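Side-chain contacts in prophage Lp1 protein 11 (Lactobacillus plantarum WCFS1, PDB 3B7H), which probably binds DNA through a Cro/C1-type helix-turn-helix domain, perhaps as a regulator of prophage genes: residues R25-L29 and A30-Q34; L60-V64 and H65-D69. All coordinates share one frame; numbering follows the deposited sequence.

Interaction 1: residues R25-L29 and A30-Q34; sequences RVATL and AGLNQ
Ala27 and Leu32 stand on either side of a glycine-centred Schellman turn, in which Gly31 takes positive phi (69°) and ends helix 23-30. Leu32 N reaches back weakly to Ala27 O at 3.0 Å. Gly31 N bonds to Thr28 O at 3.1 Å from well above the carbonyl plane, not on a lone pair, as the chain leaves its helical path. The helical bond from Ala30 N to Val26 O (2.7 Å) instead runs almost head-on to the carbonyl. Within the same last turns, Thr28 OG1 (chi1 63°) folds back to bond Arg25 O at 2.7 Å. That oxygen also takes Leu29 N, the two donors coming from the same face, so it is gripped twice. Nearby, Leu29 CG lies over the centre of one face of the Arg25 guanidinium, 3.9 Å above its plane. Asn33 is the N-cap of helix 34-41: its side chain caps a backbone N of the first turn, and OD1 also bonds the Ser35 and Thr36 hydroxyls. The turn thus joins the two helices of the helix-turn-helix: Ala27 and Leu32 both pack on Val37 of helix 34-41, while Val26, Leu29 and Ala30 rest on Val56 and Thr59 of helix 50-60.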
# COMPACT_ATOMS: atom_id res chain seq x y z
N ARG A 25 7.73 18.33 7.95
CA ARG A 25 7.42 19.18 6.82
C ARG A 25 6.52 18.47 5.79
O ARG A 25 5.56 19.05 5.27
CB ARG A 25 8.73 19.63 6.17
CG ARG A 25 8.57 20.61 5.03
CD ARG A 25 7.60 21.75 5.35
NE ARG A 25 7.55 22.73 4.26
CZ ARG A 25 6.63 23.69 4.13
NH1 ARG A 25 5.64 23.82 5.02
NH2 ARG A 25 6.69 24.53 3.10
N VAL A 26 6.84 17.21 5.51
CA VAL A 26 6.06 16.39 4.58
C VAL A 26 4.68 16.21 5.17
O VAL A 26 3.70 16.38 4.48
CB VAL A 26 6.75 15.05 4.34
CG1 VAL A 26 5.83 14.08 3.61
CG2 VAL A 26 8.02 15.26 3.55
N ALA A 27 4.60 15.90 6.45
CA ALA A 27 3.32 15.78 7.12
C ALA A 27 2.49 17.07 6.98
O ALA A 27 1.31 17.03 6.65
CB ALA A 27 3.52 15.41 8.58
N THR A 28 3.11 18.21 7.18
CA THR A 28 2.37 19.46 7.07
C THR A 28 1.88 19.66 5.61
O THR A 28 0.70 19.90 5.37
CB THR A 28 3.19 20.69 7.67
OG1 THR A 28 4.40 20.91 6.93
CG2 THR A 28 3.55 20.44 9.13
N LEU A 29 2.77 19.50 4.64
CA LEU A 29 2.44 19.67 3.22
C LEU A 29 1.42 18.62 2.72
O LEU A 29 0.53 18.95 1.93
CB LEU A 29 3.71 19.61 2.37
CG LEU A 29 4.66 20.81 2.36
CD1 LEU A 29 5.96 20.41 1.67
CD2 LEU A 29 4.03 22.03 1.67
N ALA A 30 1.56 17.38 3.18
CA ALA A 30 0.67 16.29 2.79
C ALA A 30 -0.63 16.36 3.57
O ALA A 30 -1.57 15.61 3.30
CB ALA A 30 1.33 14.94 3.02
N GLY A 31 -0.69 17.23 4.56
CA GLY A 31 -1.86 17.36 5.39
C GLY A 31 -2.16 16.20 6.32
O GLY A 31 -3.30 16.01 6.68
N LEU A 32 -1.18 15.41 6.74
CA LEU A 32 -1.51 14.47 7.81
C LEU A 32 -1.14 15.05 9.16
O LEU A 32 -0.31 15.96 9.29
CB LEU A 32 -0.98 13.05 7.61
CG LEU A 32 0.35 12.74 6.94
CD1 LEU A 32 0.32 12.93 5.44
CD2 LEU A 32 1.41 13.59 7.60
N ASN A 33 -1.80 14.54 10.18
CA ASN A 33 -1.56 15.07 11.51
C ASN A 33 -0.55 14.19 12.19
O ASN A 33 -0.29 13.05 11.74
CB ASN A 33 -2.86 15.25 12.31
CG ASN A 33 -3.56 13.94 12.61
OD1 ASN A 33 -3.07 12.87 12.24
ND2 ASN A 33 -4.70 14.01 13.28
N GLN A 34 -0.00 14.73 13.27
CA GLN A 34 1.11 14.15 14.02
C GLN A 34 0.79 12.72 14.46
O GLN A 34 1.65 11.84 14.46
CB GLN A 34 1.41 15.04 15.24
CG GLN A 34 2.79 14.87 15.86
CD GLN A 34 3.91 15.11 14.85
OE1 GLN A 34 3.86 16.05 14.05
NE2 GLN A 34 4.93 14.23 14.88

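Interaction 2: residues L60-V64 and H65-D69; sequences LGISV and HDFFD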
# COMPACT_ATOMS: atom_id res chain seq x y z
N LEU A 60 6.07 14.33 -2.29
CA LEU A 60 7.40 14.01 -2.77
C LEU A 60 7.56 14.14 -4.28
O LEU A 60 8.70 14.16 -4.76
CB LEU A 60 7.78 12.61 -2.33
CG LEU A 60 8.08 12.47 -0.85
CD1 LEU A 60 8.43 11.03 -0.60
CD2 LEU A 60 9.24 13.37 -0.41
N GLY A 61 6.45 14.22 -5.02
CA GLY A 61 6.49 14.28 -6.49
C GLY A 61 6.81 12.95 -7.15
O GLY A 61 7.34 12.90 -8.25
N ILE A 62 6.51 11.85 -6.46
CA ILE A 62 6.74 10.53 -7.01
C ILE A 62 5.42 9.79 -7.05
O ILE A 62 4.49 10.13 -6.32
CB ILE A 62 7.75 9.71 -6.17
CG1 ILE A 62 7.25 9.49 -4.75
CG2 ILE A 62 9.10 10.42 -6.11
CD1 ILE A 62 8.23 8.66 -3.92
N SER A 63 5.36 8.76 -7.90
CA SER A 63 4.21 7.85 -8.00
C SER A 63 4.36 6.77 -6.93
O SER A 63 5.49 6.45 -6.53
CB SER A 63 4.14 7.19 -9.38
OG SER A 63 5.15 6.22 -9.57
N VAL A 64 3.23 6.23 -6.50
CA VAL A 64 3.18 5.13 -5.54
C VAL A 64 3.90 3.92 -6.12
O VAL A 64 4.61 3.22 -5.43
CB VAL A 64 1.72 4.79 -5.16
CG1 VAL A 64 1.60 3.40 -4.51
CG2 VAL A 64 1.17 5.84 -4.23
N HIS A 65 3.71 3.69 -7.41
CA HIS A 65 4.45 2.65 -8.13
C HIS A 65 5.95 2.79 -7.93
O HIS A 65 6.62 1.81 -7.57
CB HIS A 65 4.09 2.73 -9.60
CG HIS A 65 4.84 1.79 -10.47
ND1 HIS A 65 4.80 0.42 -10.30
CD2 HIS A 65 5.58 2.01 -11.57
CE1 HIS A 65 5.52 -0.16 -11.25
NE2 HIS A 65 6.00 0.78 -12.03
N ASP A 66 6.48 3.99 -8.15
CA ASP A 66 7.91 4.24 -7.94
C ASP A 66 8.34 4.15 -6.47
O ASP A 66 9.42 3.61 -6.17
CB ASP A 66 8.32 5.58 -8.53
CG ASP A 66 8.49 5.53 -10.06
OD1 ASP A 66 8.62 4.42 -10.64
OD2 ASP A 66 8.48 6.61 -10.69
N PHE A 67 7.48 4.64 -5.58
CA PHE A 67 7.70 4.46 -4.14
C PHE A 67 8.05 3.01 -3.80
O PHE A 67 8.95 2.75 -3.01
CB PHE A 67 6.48 4.91 -3.33
CG PHE A 67 6.64 4.69 -1.85
CD1 PHE A 67 7.25 5.65 -1.07
CD2 PHE A 67 6.27 3.50 -1.27
CE1 PHE A 67 7.46 5.44 0.28
CE2 PHE A 67 6.49 3.27 0.08
CZ PHE A 67 7.09 4.23 0.86
N PHE A 68 7.37 2.06 -4.41
CA PHE A 68 7.52 0.67 -4.06
C PHE A 68 8.61 -0.05 -4.84
O PHE A 68 8.70 -1.28 -4.75
CB PHE A 68 6.19 -0.06 -4.22
CG PHE A 68 5.26 0.08 -3.03
CD1 PHE A 68 5.57 -0.53 -1.83
CD2 PHE A 68 4.09 0.81 -3.13
CE1 PHE A 68 4.74 -0.41 -0.74
CE2 PHE A 68 3.25 0.94 -2.03
CZ PHE A 68 3.58 0.32 -0.84
N ASP A 69 9.45 0.68 -5.57
CA ASP A 69 10.56 0.09 -6.31
C ASP A 69 11.74 -0.06 -5.39
O ASP A 69 12.78 0.58 -5.58
CB ASP A 69 10.90 0.97 -7.52
CG ASP A 69 11.86 0.30 -8.51
OD1 ASP A 69 12.20 -0.92 -8.36
OD2 ASP A 69 12.26 1.03 -9.47
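The N-terminal cap of the short helix 64-67 is built by Ser63 and Asp66. Ser63 OG, set between its own backbone N and carbonyl carbon (chi1 73°), accepts from Asp66 N at 3.0 Å with an N-H...O angle of 161°, giving a side-chain acceptor to an amide of the first turn, which lacks the usual helical partner four residues back. The Asp66 side chain lies alongside, its CB 3.4 Å from Ser63 OG; a carboxylate at this end would probably be favoured by the helix dipole. The Ser63 carbonyl starts the helical ladder, taking Phe67 N at 2.9 Å in its own plane, and Val64 O takes Phe68 N at 3.2 Å. This single-turn helix is the last of the chain's five helices, in a Cro/C1-type fold, reached from helix 50-60 through a Schellman turn at Gly61. Two side-chain pairs flank it. The Val64 and Phe68 side chains run alongside each other in the same direction: Val64 CG1 sits in plane at the edge of the Phe68 ring, 3.8 Å from Phe68 CD2. Ile62 CD1 reaches Phe67 CB at 4.2 Å, near the plane of that ring and at its edge. The two phenylalanine rings also meet, Phe67 CD2 standing 3.8 Å above the centre of one face of Phe68. Phe67 is packed into the subunit core against Val8, His11 and Leu15 of helix 4-18 and Ile53 and Cys57 of helix 50-60. Phe68 and His65 instead each meet their own counterpart in the second subunit, the histidine rings stacked and the Phe68 planes parallel.

Interaction 1 comes first along the chain and interaction 2 follows it, and all four segments belong to the same Cro/C1-type domain. Their centres lie about 17 Å apart, and their nearest atoms, about 5 Å apart, do not touch. Helix 50-60 joins them: helix 23-30 packs on its Val56 and Thr59, while residues 62-67 pack on Ile53, Arg54 and Cys57, and its C-terminal end leads directly into interaction 2. Both contacts pair a glycine Schellman turn with the N-cap of a following helix. The former lies within the helix-turn-helix, whose helix 34-41 is probably the DNA-reading one; the latter lies at the interface with the second subunit.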